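Local structure of citrinin polyketide synthase (Monascus purpureus, 5MPT) at residues F325-G328 with G332-L335; T317-W322 with R340-Q345; H85-N90 with W334-G339. The protein builds the keto-aldehyde precursor of the mycotoxin citrinin as a non-reducing polyketide synthase, of which this piece is the C-methyltransferase (CMeT) domain. One frame throughout, in Å; residues are numbered along the deposited sequence.

Contact 1 (F325-G328 with G332-L335); sequences FIFG and GWWL
G328 and W333, the latter in a short 3-10 segment, bring their CA atoms within 5.8 Å as the chain doubles back after helix 321-327. W333 lays one face of its indole against the backbone it has just left, and the site is beside the active centre, with F327 next to Y177 and W333 next to H289. F327 CB sits over the six-membered ring of W333, 3.9 Å from its centroid, in a CH-pi contact, while G328 CA approaches the pyrrole side at 3.4 Å from W333 CD1. The phenyl ring of F327 leads away from there, so the two aromatic rings meet only obliquely, with planes 35° apart. W333 has CG anti to its backbone N (chi1 -162°), which swings the indole back over F327 and G328, and its NE1 is hydrogen-bonded to D324 OD1. W334 adds the direct polar link: NE1 donates to G328 O at 2.7 Å with an N-H...O angle of 161°. That oxygen lies near the indole plane, though the donor is tilted somewhat from the carbonyl plane. One indole N-H thus fixes the backbone carbonyl of G328, and the rest is the W333 face on F327 CB and G328.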
loop_
_atom_site.group_PDB
_atom_site.type_symbol
_atom_site.label_atom_id
_atom_site.label_comp_id
_atom_site.label_asym_id
_atom_site.label_seq_id
_atom_site.Cartn_x
_atom_site.Cartn_y
_atom_site.Cartn_z
ATOM N N PHE A 325 10.486 -4.798 -4.296
ATOM C CA PHE A 325 11.575 -5.691 -3.907
ATOM C C PHE A 325 11.163 -6.595 -2.756
ATOM O O PHE A 325 11.542 -7.773 -2.708
ATOM C CB PHE A 325 12.782 -4.855 -3.516
ATOM C CG PHE A 325 13.974 -5.656 -3.075
ATOM C CD1 PHE A 325 14.581 -6.566 -3.926
ATOM C CD2 PHE A 325 14.502 -5.506 -1.798
ATOM C CE1 PHE A 325 15.683 -7.283 -3.514
ATOM C CE2 PHE A 325 15.615 -6.222 -1.390
ATOM C CZ PHE A 325 16.174 -7.139 -2.243
ATOM N N ILE A 326 10.385 -6.060 -1.819
ATOM C CA ILE A 326 9.942 -6.816 -0.653
ATOM C C ILE A 326 8.667 -7.570 -0.945
ATOM O O ILE A 326 8.590 -8.780 -0.748
ATOM C CB ILE A 326 9.694 -5.892 0.542
ATOM C CG1 ILE A 326 10.983 -5.156 0.889
ATOM C CG2 ILE A 326 9.139 -6.686 1.733
ATOM C CD1 ILE A 326 10.820 -4.023 1.869
ATOM N N PHE A 327 7.622 -6.835 -1.307
ATOM C CA PHE A 327 6.323 -7.462 -1.457
ATOM C C PHE A 327 6.262 -8.365 -2.664
ATOM O O PHE A 327 5.454 -9.306 -2.678
ATOM C CB PHE A 327 5.243 -6.386 -1.518
ATOM C CG PHE A 327 4.998 -5.724 -0.195
ATOM C CD1 PHE A 327 5.723 -4.618 0.194
ATOM C CD2 PHE A 327 4.003 -6.196 0.648
ATOM C CE1 PHE A 327 5.505 -4.012 1.426
ATOM C CE2 PHE A 327 3.757 -5.575 1.873
ATOM C CZ PHE A 327 4.503 -4.496 2.260
ATOM N N GLY A 328 7.139 -8.157 -3.645
ATOM C CA GLY A 328 7.135 -9.028 -4.787
ATOM C C GLY A 328 7.494 -10.456 -4.452
ATOM O O GLY A 328 7.227 -11.348 -5.263
ATOM N N GLY A 332 0.649 -12.805 -2.368
ATOM C CA GLY A 332 -0.420 -11.809 -2.341
ATOM C C GLY A 332 -0.215 -10.629 -3.262
ATOM O O GLY A 332 -1.157 -9.863 -3.466
ATOM N N TRP A 333 0.990 -10.454 -3.800
ATOM C CA TRP A 333 1.331 -9.361 -4.701
ATOM C C TRP A 333 1.101 -9.711 -6.158
ATOM O O TRP A 333 1.229 -8.826 -7.020
ATOM C CB TRP A 333 2.810 -9.011 -4.508
ATOM C CG TRP A 333 3.332 -7.689 -5.002
ATOM C CD1 TRP A 333 4.287 -7.480 -5.967
ATOM C CD2 TRP A 333 2.988 -6.394 -4.500
ATOM N NE1 TRP A 333 4.557 -6.133 -6.094
ATOM C CE2 TRP A 333 3.761 -5.448 -5.214
ATOM C CE3 TRP A 333 2.098 -5.942 -3.518
ATOM C CZ2 TRP A 333 3.662 -4.083 -4.985
ATOM C CZ3 TRP A 333 2.009 -4.604 -3.295
ATOM C CH2 TRP A 333 2.789 -3.681 -4.024
ATOM N N TRP A 334 0.816 -10.994 -6.451
ATOM C CA TRP A 334 0.709 -11.503 -7.811
ATOM C C TRP A 334 -0.628 -12.203 -8.064
ATOM O O TRP A 334 -0.731 -13.091 -8.929
ATOM C CB TRP A 334 1.892 -12.450 -8.094
ATOM C CG TRP A 334 3.206 -11.783 -7.909
ATOM C CD1 TRP A 334 4.025 -11.861 -6.822
ATOM C CD2 TRP A 334 3.824 -10.870 -8.812
ATOM N NE1 TRP A 334 5.138 -11.070 -7.006
ATOM C CE2 TRP A 334 5.034 -10.452 -8.225
ATOM C CE3 TRP A 334 3.471 -10.361 -10.068
ATOM C CZ2 TRP A 334 5.871 -9.559 -8.836
ATOM C CZ3 TRP A 334 4.311 -9.478 -10.680
ATOM C CH2 TRP A 334 5.503 -9.082 -10.067
ATOM N N LEU A 335 -1.668 -11.839 -7.328
ATOM C CA LEU A 335 -2.947 -12.519 -7.499
ATOM C C LEU A 335 -3.763 -12.003 -8.671
ATOM O O LEU A 335 -4.688 -12.700 -9.109
ATOM C CB LEU A 335 -3.783 -12.426 -6.235
ATOM C CG LEU A 335 -3.308 -13.176 -4.997
ATOM C CD1 LEU A 335 -4.312 -13.005 -3.861
ATOM C CD2 LEU A 335 -3.122 -14.647 -5.319
#

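Contact 2 (T317-W322 with R340-Q345); sequences TEQVPW and RRHALQ. With EDO (1,2-ethanediol), chain D.
An amide lies flat on an imidazole here: Q319 stacks its carboxamide over one face of H342, with the planes 25° apart and Q319 CD 3.3 Å above the ring, displaced toward its rim. The two side chains arrive from opposite directions. Beyond CG the glutamine is extended, and CG itself makes a CH-pi contact 3.8 Å from the centroid of the H342 ring. Although Q319 NE2 comes close to H342 NE2, the angle is poor and no hydrogen bond joins them. Both nitrogens turn instead to D324, Q319 NE2 to OD2 and H342 NE2 to OD1, so one carboxylate serves both layers of the stack. The other nitrogen of the imidazole is fixed as well: L344 N donates to H342 ND1 at 3.0 Å, close to the ring plane, so bonds at two edges set the rotation of the ring on which the amide rests. Farther along, the backbones approach most closely where T317 CA points a C-H at Q345 O, 3.5 Å away. An ethanediol molecule, probably from the crystallisation liquor, lies between the segments and donates from O2 to T317 O at 3.1 Å. Segment 317-322 runs from the end of strand 309-316, which carries E315, to the start of helix 321-327, with V320 as N-cap. T317 and E318 have backbone bonds to I374, just before strand 375-381. Facing them, 340-345 leads into helix 347-356, and L344 touches the catalytic H289.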
loop_
_atom_site.group_PDB
_atom_site.type_symbol
_atom_site.label_atom_id
_atom_site.label_comp_id
_atom_site.label_asym_id
_atom_site.label_seq_id
_atom_site.Cartn_x
_atom_site.Cartn_y
_atom_site.Cartn_z
ATOM N N THR A 317 -0.201 4.348 -6.362
ATOM C CA THR A 317 -0.553 4.518 -7.761
ATOM C C THR A 317 0.671 4.497 -8.670
ATOM O O THR A 317 0.519 4.435 -9.891
ATOM C CB THR A 317 -1.347 5.828 -7.915
ATOM O OG1 THR A 317 -0.701 6.866 -7.155
ATOM C CG2 THR A 317 -2.753 5.643 -7.399
ATOM N N GLU A 318 1.874 4.566 -8.095
ATOM C CA GLU A 318 3.129 4.435 -8.817
ATOM C C GLU A 318 4.009 3.416 -8.103
ATOM O O GLU A 318 4.042 3.364 -6.867
ATOM C CB GLU A 318 3.793 5.807 -8.889
ATOM C CG GLU A 318 4.903 5.977 -9.879
ATOM C CD GLU A 318 5.289 7.440 -9.990
ATOM O OE1 GLU A 318 6.326 7.821 -9.403
ATOM O OE2 GLU A 318 4.530 8.210 -10.628
ATOM N N GLN A 319 4.728 2.602 -8.877
ATOM C CA GLN A 319 5.633 1.638 -8.269
ATOM C C GLN A 319 6.833 2.338 -7.642
ATOM O O GLN A 319 7.289 3.388 -8.107
ATOM C CB GLN A 319 6.109 0.607 -9.303
ATOM C CG GLN A 319 5.029 -0.349 -9.768
ATOM C CD GLN A 319 5.463 -1.165 -10.960
ATOM O OE1 GLN A 319 4.883 -1.052 -12.037
ATOM N NE2 GLN A 319 6.491 -2.000 -10.778
ATOM N N VAL A 320 7.314 1.752 -6.547
ATOM C CA VAL A 320 8.467 2.213 -5.777
ATOM C C VAL A 320 9.381 1.000 -5.654
ATOM O O VAL A 320 8.896 -0.079 -5.273
ATOM C CB VAL A 320 8.054 2.724 -4.396
ATOM C CG1 VAL A 320 9.273 2.972 -3.506
ATOM C CG2 VAL A 320 7.262 4.021 -4.552
ATOM N N PRO A 321 10.684 1.100 -5.954
ATOM C CA PRO A 321 11.479 -0.147 -6.005
ATOM C C PRO A 321 11.485 -0.944 -4.704
ATOM O O PRO A 321 11.322 -2.175 -4.766
ATOM C CB PRO A 321 12.872 0.350 -6.417
ATOM C CG PRO A 321 12.589 1.532 -7.243
ATOM C CD PRO A 321 11.419 2.206 -6.594
ATOM N N TRP A 322 11.671 -0.313 -3.533
ATOM C CA TRP A 322 11.729 -1.121 -2.315
ATOM C C TRP A 322 10.420 -1.850 -2.047
ATOM O O TRP A 322 10.437 -2.937 -1.457
ATOM C CB TRP A 322 12.123 -0.305 -1.092
ATOM C CG TRP A 322 11.092 0.693 -0.525
ATOM C CD1 TRP A 322 11.061 2.037 -0.725
ATOM C CD2 TRP A 322 9.955 0.387 0.314
ATOM N NE1 TRP A 322 9.989 2.587 -0.064
ATOM C CE2 TRP A 322 9.301 1.597 0.581
ATOM C CE3 TRP A 322 9.445 -0.785 0.872
ATOM C CZ2 TRP A 322 8.187 1.663 1.376
ATOM C CZ3 TRP A 322 8.344 -0.716 1.648
ATOM C CH2 TRP A 322 7.717 0.496 1.905
ATOM N N ARG A 340 -4.416 -6.864 -15.592
ATOM C CA ARG A 340 -3.287 -6.109 -15.065
ATOM C C ARG A 340 -1.995 -6.885 -15.263
ATOM O O ARG A 340 -1.976 -8.121 -15.309
ATOM C CB ARG A 340 -3.466 -5.823 -13.579
ATOM C CG ARG A 340 -4.494 -4.733 -13.242
ATOM C CD ARG A 340 -4.686 -4.643 -11.748
ATOM N NE ARG A 340 -5.440 -5.773 -11.233
ATOM C CZ ARG A 340 -5.519 -6.096 -9.947
ATOM N NH1 ARG A 340 -4.856 -5.391 -9.031
ATOM N NH2 ARG A 340 -6.262 -7.136 -9.583
ATOM N N ARG A 341 -0.907 -6.136 -15.386
ATOM C CA ARG A 341 0.439 -6.700 -15.393
ATOM C C ARG A 341 1.166 -6.447 -14.082
ATOM O O ARG A 341 2.278 -6.943 -13.891
ATOM C CB ARG A 341 1.256 -6.116 -16.553
ATOM C CG ARG A 341 0.824 -6.616 -17.932
ATOM C CD ARG A 341 1.185 -5.645 -19.058
ATOM N NE ARG A 341 0.274 -4.495 -19.117
ATOM C CZ ARG A 341 0.642 -3.213 -19.167
ATOM N NH1 ARG A 341 -0.289 -2.267 -19.215
ATOM N NH2 ARG A 341 1.923 -2.861 -19.183
ATOM N N HIS A 342 0.550 -5.679 -13.190
ATOM C CA HIS A 342 1.063 -5.373 -11.870
ATOM C C HIS A 342 -0.148 -5.120 -11.000
ATOM O O HIS A 342 -1.188 -4.695 -11.500
ATOM C CB HIS A 342 1.981 -4.157 -11.906
ATOM C CG HIS A 342 2.786 -3.959 -10.660
ATOM N ND1 HIS A 342 2.255 -3.423 -9.503
ATOM C CD2 HIS A 342 4.089 -4.215 -10.397
ATOM C CE1 HIS A 342 3.205 -3.347 -8.586
ATOM N NE2 HIS A 342 4.325 -3.832 -9.099
ATOM N N ALA A 343 -0.033 -5.435 -9.712
ATOM C CA ALA A 343 -1.169 -5.246 -8.813
ATOM C C ALA A 343 -1.570 -3.780 -8.723
ATOM O O ALA A 343 -2.754 -3.450 -8.702
ATOM C CB ALA A 343 -0.837 -5.786 -7.422
ATOM N N LEU A 344 -0.590 -2.897 -8.646
ATOM C CA LEU A 344 -0.832 -1.474 -8.482
ATOM C C LEU A 344 -1.233 -0.838 -9.810
ATOM O O LEU A 344 -0.752 -1.236 -10.878
ATOM C CB LEU A 344 0.427 -0.797 -7.948
ATOM C CG LEU A 344 1.008 -1.329 -6.638
ATOM C CD1 LEU A 344 2.227 -0.524 -6.219
ATOM C CD2 LEU A 344 -0.026 -1.360 -5.526
ATOM N N GLN A 345 -2.085 0.174 -9.737
ATOM C CA GLN A 345 -2.613 0.829 -10.930
ATOM C C GLN A 345 -2.743 2.329 -10.702
ATOM O O GLN A 345 -3.017 2.777 -9.580
ATOM C CB GLN A 345 -3.974 0.243 -11.338
ATOM C CG GLN A 345 -3.858 -1.235 -11.799
ATOM C CD GLN A 345 -3.005 -1.421 -13.044
ATOM O OE1 GLN A 345 -2.127 -2.302 -13.099
ATOM N NE2 GLN A 345 -3.273 -0.628 -14.062
HETATM C C1 EDO D . 1.627 0.126 -11.772
HETATM O O1 EDO D . 0.705 0.018 -12.860
HETATM C C2 EDO D . 1.425 1.497 -11.145
HETATM O O2 EDO D . 1.279 2.449 -12.205
#

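Contact 3 (H85-N90 with W334-G339); sequences HERFMN and WLFEDG
W334 offers one face of its indole to helix 86-98. R87 CB stands over the six-membered ring, 3.6 Å from W334 CZ3, and F88 N lies above the same face nearer the rim; the opposite face is met by W333 CD1. F88 crosses the tryptophan at about a right angle, bringing F88 CB within 3.7 Å of W334 CZ2. The guanidinium of R87 is a second flat group. W334 CB and CE3 lie over one of its faces, its plane inclined 40° to the indole, and two waters sit at its edge, in plane. One water accepts from R87 NH1 at 3.1 Å and donates to both W334 O and F336 O; the other accepts from R87 NH2 at 3.0 Å and also donates to W334 O. A bend at chi3 (-70°) carries the arginine back past the indole to reach these waters. F336 closes the far end, its CE1 4.1 Å from R87 NH1 in an oblique approach. With no direct hydrogen bond across it, the contact relies on aromatic and aliphatic packing plus the water bridges of R87. It joins helix 86-98, in the helix-turn-helix family region, to the loop between helices 321-327 and 347-356 of the methyltransferase region.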
loop_
_atom_site.group_PDB
_atom_site.type_symbol
_atom_site.label_atom_id
_atom_site.label_comp_id
_atom_site.label_asym_id
_atom_site.label_seq_id
_atom_site.Cartn_x
_atom_site.Cartn_y
_atom_site.Cartn_z
ATOM N N HIS A 85 8.227 -17.299 -9.100
ATOM C CA HIS A 85 8.867 -16.001 -9.030
ATOM C C HIS A 85 9.224 -15.430 -10.402
ATOM O O HIS A 85 9.850 -14.373 -10.467
ATOM C CB HIS A 85 10.116 -16.060 -8.154
ATOM C CG HIS A 85 9.834 -16.309 -6.703
ATOM N ND1 HIS A 85 8.849 -15.639 -6.008
ATOM C CD2 HIS A 85 10.425 -17.141 -5.812
ATOM C CE1 HIS A 85 8.833 -16.059 -4.753
ATOM N NE2 HIS A 85 9.773 -16.978 -4.611
ATOM N N GLU A 86 8.772 -16.051 -11.491
ATOM C CA GLU A 86 9.128 -15.579 -12.830
ATOM C C GLU A 86 8.810 -14.099 -13.031
ATOM O O GLU A 86 9.665 -13.341 -13.486
ATOM C CB GLU A 86 8.428 -16.420 -13.904
ATOM C CG GLU A 86 8.787 -16.019 -15.339
ATOM C CD GLU A 86 10.233 -16.280 -15.672
ATOM O OE1 GLU A 86 10.893 -17.017 -14.903
ATOM O OE2 GLU A 86 10.711 -15.745 -16.699
ATOM N N ARG A 87 7.567 -13.674 -12.759
ATOM C CA ARG A 87 7.205 -12.279 -12.995
ATOM C C ARG A 87 8.029 -11.342 -12.116
ATOM O O ARG A 87 8.521 -10.302 -12.577
ATOM C CB ARG A 87 5.703 -12.095 -12.759
ATOM C CG ARG A 87 4.850 -12.815 -13.824
ATOM C CD ARG A 87 3.369 -12.835 -13.460
ATOM N NE ARG A 87 3.146 -13.718 -12.326
ATOM C CZ ARG A 87 1.975 -13.916 -11.744
ATOM N NH1 ARG A 87 0.890 -13.285 -12.189
ATOM N NH2 ARG A 87 1.885 -14.748 -10.717
ATOM N N PHE A 88 8.158 -11.687 -10.834
ATOM C CA PHE A 88 9.026 -10.943 -9.919
ATOM C C PHE A 88 10.457 -10.849 -10.442
ATOM O O PHE A 88 11.060 -9.764 -10.459
ATOM C CB PHE A 88 8.977 -11.633 -8.558
ATOM C CG PHE A 88 9.799 -10.981 -7.489
ATOM C CD1 PHE A 88 9.755 -9.623 -7.269
ATOM C CD2 PHE A 88 10.601 -11.761 -6.671
ATOM C CE1 PHE A 88 10.496 -9.059 -6.259
ATOM C CE2 PHE A 88 11.327 -11.206 -5.670
ATOM C CZ PHE A 88 11.263 -9.838 -5.452
ATOM N N MET A 89 11.037 -11.975 -10.867
ATOM C CA MET A 89 12.434 -11.902 -11.245
ATOM C C MET A 89 12.630 -11.102 -12.517
ATOM O O MET A 89 13.690 -10.501 -12.700
ATOM C CB MET A 89 13.031 -13.304 -11.375
ATOM C CG MET A 89 13.154 -13.975 -10.006
ATOM S SD MET A 89 14.227 -13.094 -8.869
ATOM C CE MET A 89 15.787 -13.136 -9.764
ATOM N N ASN A 90 11.634 -11.056 -13.397
ATOM C CA ASN A 90 11.728 -10.137 -14.528
ATOM C C ASN A 90 11.741 -8.682 -14.056
ATOM O O ASN A 90 12.437 -7.837 -14.635
ATOM C CB ASN A 90 10.579 -10.388 -15.500
ATOM C CG ASN A 90 10.666 -11.750 -16.167
ATOM O OD1 ASN A 90 11.760 -12.279 -16.405
ATOM N ND2 ASN A 90 9.512 -12.331 -16.463
ATOM N N TRP A 334 0.816 -10.994 -6.451
ATOM C CA TRP A 334 0.709 -11.503 -7.811
ATOM C C TRP A 334 -0.628 -12.203 -8.064
ATOM O O TRP A 334 -0.731 -13.091 -8.929
ATOM C CB TRP A 334 1.892 -12.450 -8.094
ATOM C CG TRP A 334 3.206 -11.783 -7.909
ATOM C CD1 TRP A 334 4.025 -11.861 -6.822
ATOM C CD2 TRP A 334 3.824 -10.870 -8.812
ATOM N NE1 TRP A 334 5.138 -11.070 -7.006
ATOM C CE2 TRP A 334 5.034 -10.452 -8.225
ATOM C CE3 TRP A 334 3.471 -10.361 -10.068
ATOM C CZ2 TRP A 334 5.871 -9.559 -8.836
ATOM C CZ3 TRP A 334 4.311 -9.478 -10.680
ATOM C CH2 TRP A 334 5.503 -9.082 -10.067
ATOM N N LEU A 335 -1.668 -11.839 -7.328
ATOM C CA LEU A 335 -2.947 -12.519 -7.499
ATOM C C LEU A 335 -3.763 -12.003 -8.671
ATOM O O LEU A 335 -4.688 -12.700 -9.109
ATOM C CB LEU A 335 -3.783 -12.426 -6.235
ATOM C CG LEU A 335 -3.308 -13.176 -4.997
ATOM C CD1 LEU A 335 -4.312 -13.005 -3.861
ATOM C CD2 LEU A 335 -3.122 -14.647 -5.319
ATOM N N PHE A 336 -3.466 -10.808 -9.175
ATOM C CA PHE A 336 -4.259 -10.221 -10.249
ATOM C C PHE A 336 -4.416 -11.195 -11.412
ATOM O O PHE A 336 -3.468 -11.872 -11.813
ATOM C CB PHE A 336 -3.614 -8.912 -10.729
ATOM C CG PHE A 336 -2.142 -9.027 -11.099
ATOM C CD1 PHE A 336 -1.765 -9.334 -12.397
ATOM C CD2 PHE A 336 -1.165 -8.768 -10.154
ATOM C CE1 PHE A 336 -0.446 -9.424 -12.740
ATOM C CE2 PHE A 336 0.153 -8.829 -10.482
ATOM C CZ PHE A 336 0.521 -9.168 -11.785
ATOM N N GLU A 337 -5.638 -11.280 -11.935
ATOM C CA GLU A 337 -5.923 -12.109 -13.100
ATOM C C GLU A 337 -6.994 -11.447 -13.951
ATOM O O GLU A 337 -7.836 -12.122 -14.550
ATOM C CB GLU A 337 -6.347 -13.520 -12.683
ATOM C CG GLU A 337 -7.348 -13.525 -11.573
ATOM C CD GLU A 337 -7.779 -14.923 -11.133
ATOM O OE1 GLU A 337 -6.918 -15.824 -11.038
ATOM O OE2 GLU A 337 -8.986 -15.089 -10.856
ATOM N N ASP A 338 -6.978 -10.111 -14.007
ATOM C CA ASP A 338 -7.998 -9.346 -14.708
ATOM C C ASP A 338 -7.416 -8.489 -15.818
ATOM O O ASP A 338 -8.041 -7.505 -16.224
ATOM C CB ASP A 338 -8.767 -8.465 -13.731
ATOM C CG ASP A 338 -7.893 -7.476 -13.025
ATOM O OD1 ASP A 338 -6.657 -7.560 -13.206
ATOM O OD2 ASP A 338 -8.451 -6.633 -12.283
ATOM N N GLY A 339 -6.239 -8.829 -16.305
ATOM C CA GLY A 339 -5.594 -8.076 -17.356
ATOM C C GLY A 339 -4.486 -7.156 -16.887
ATOM O O GLY A 339 -3.697 -6.697 -17.715
HETATM O O HOH W 1 -1.934 -13.999 -11.177
HETATM O O HOH W 2 -0.329 -16.051 -9.081
#

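Overall arrangement
From the N terminus, the first segment met is 85-90, at the start of helix 86-98. Its partner, 334-339, comes 244 residues later, so contact 3 closes a long loop that takes in most of the central sheet and ties the helix-turn-helix region to the methyltransferase region. Strand 309-316 then runs into 317-322, where contact 2 opens, and helix 321-327 supplies the first segment of contact 1. Contact 1 closes a loop of three residues, nested inside the loop that contact 2 closes at 340-345. Contacts 1 and 3 share W334 and L335, whereas contacts 2 and 3 cross along the chain. Packing of W333 on H342 and L344 joins contacts 1 and 2; F336 reaches contact 2 at A343.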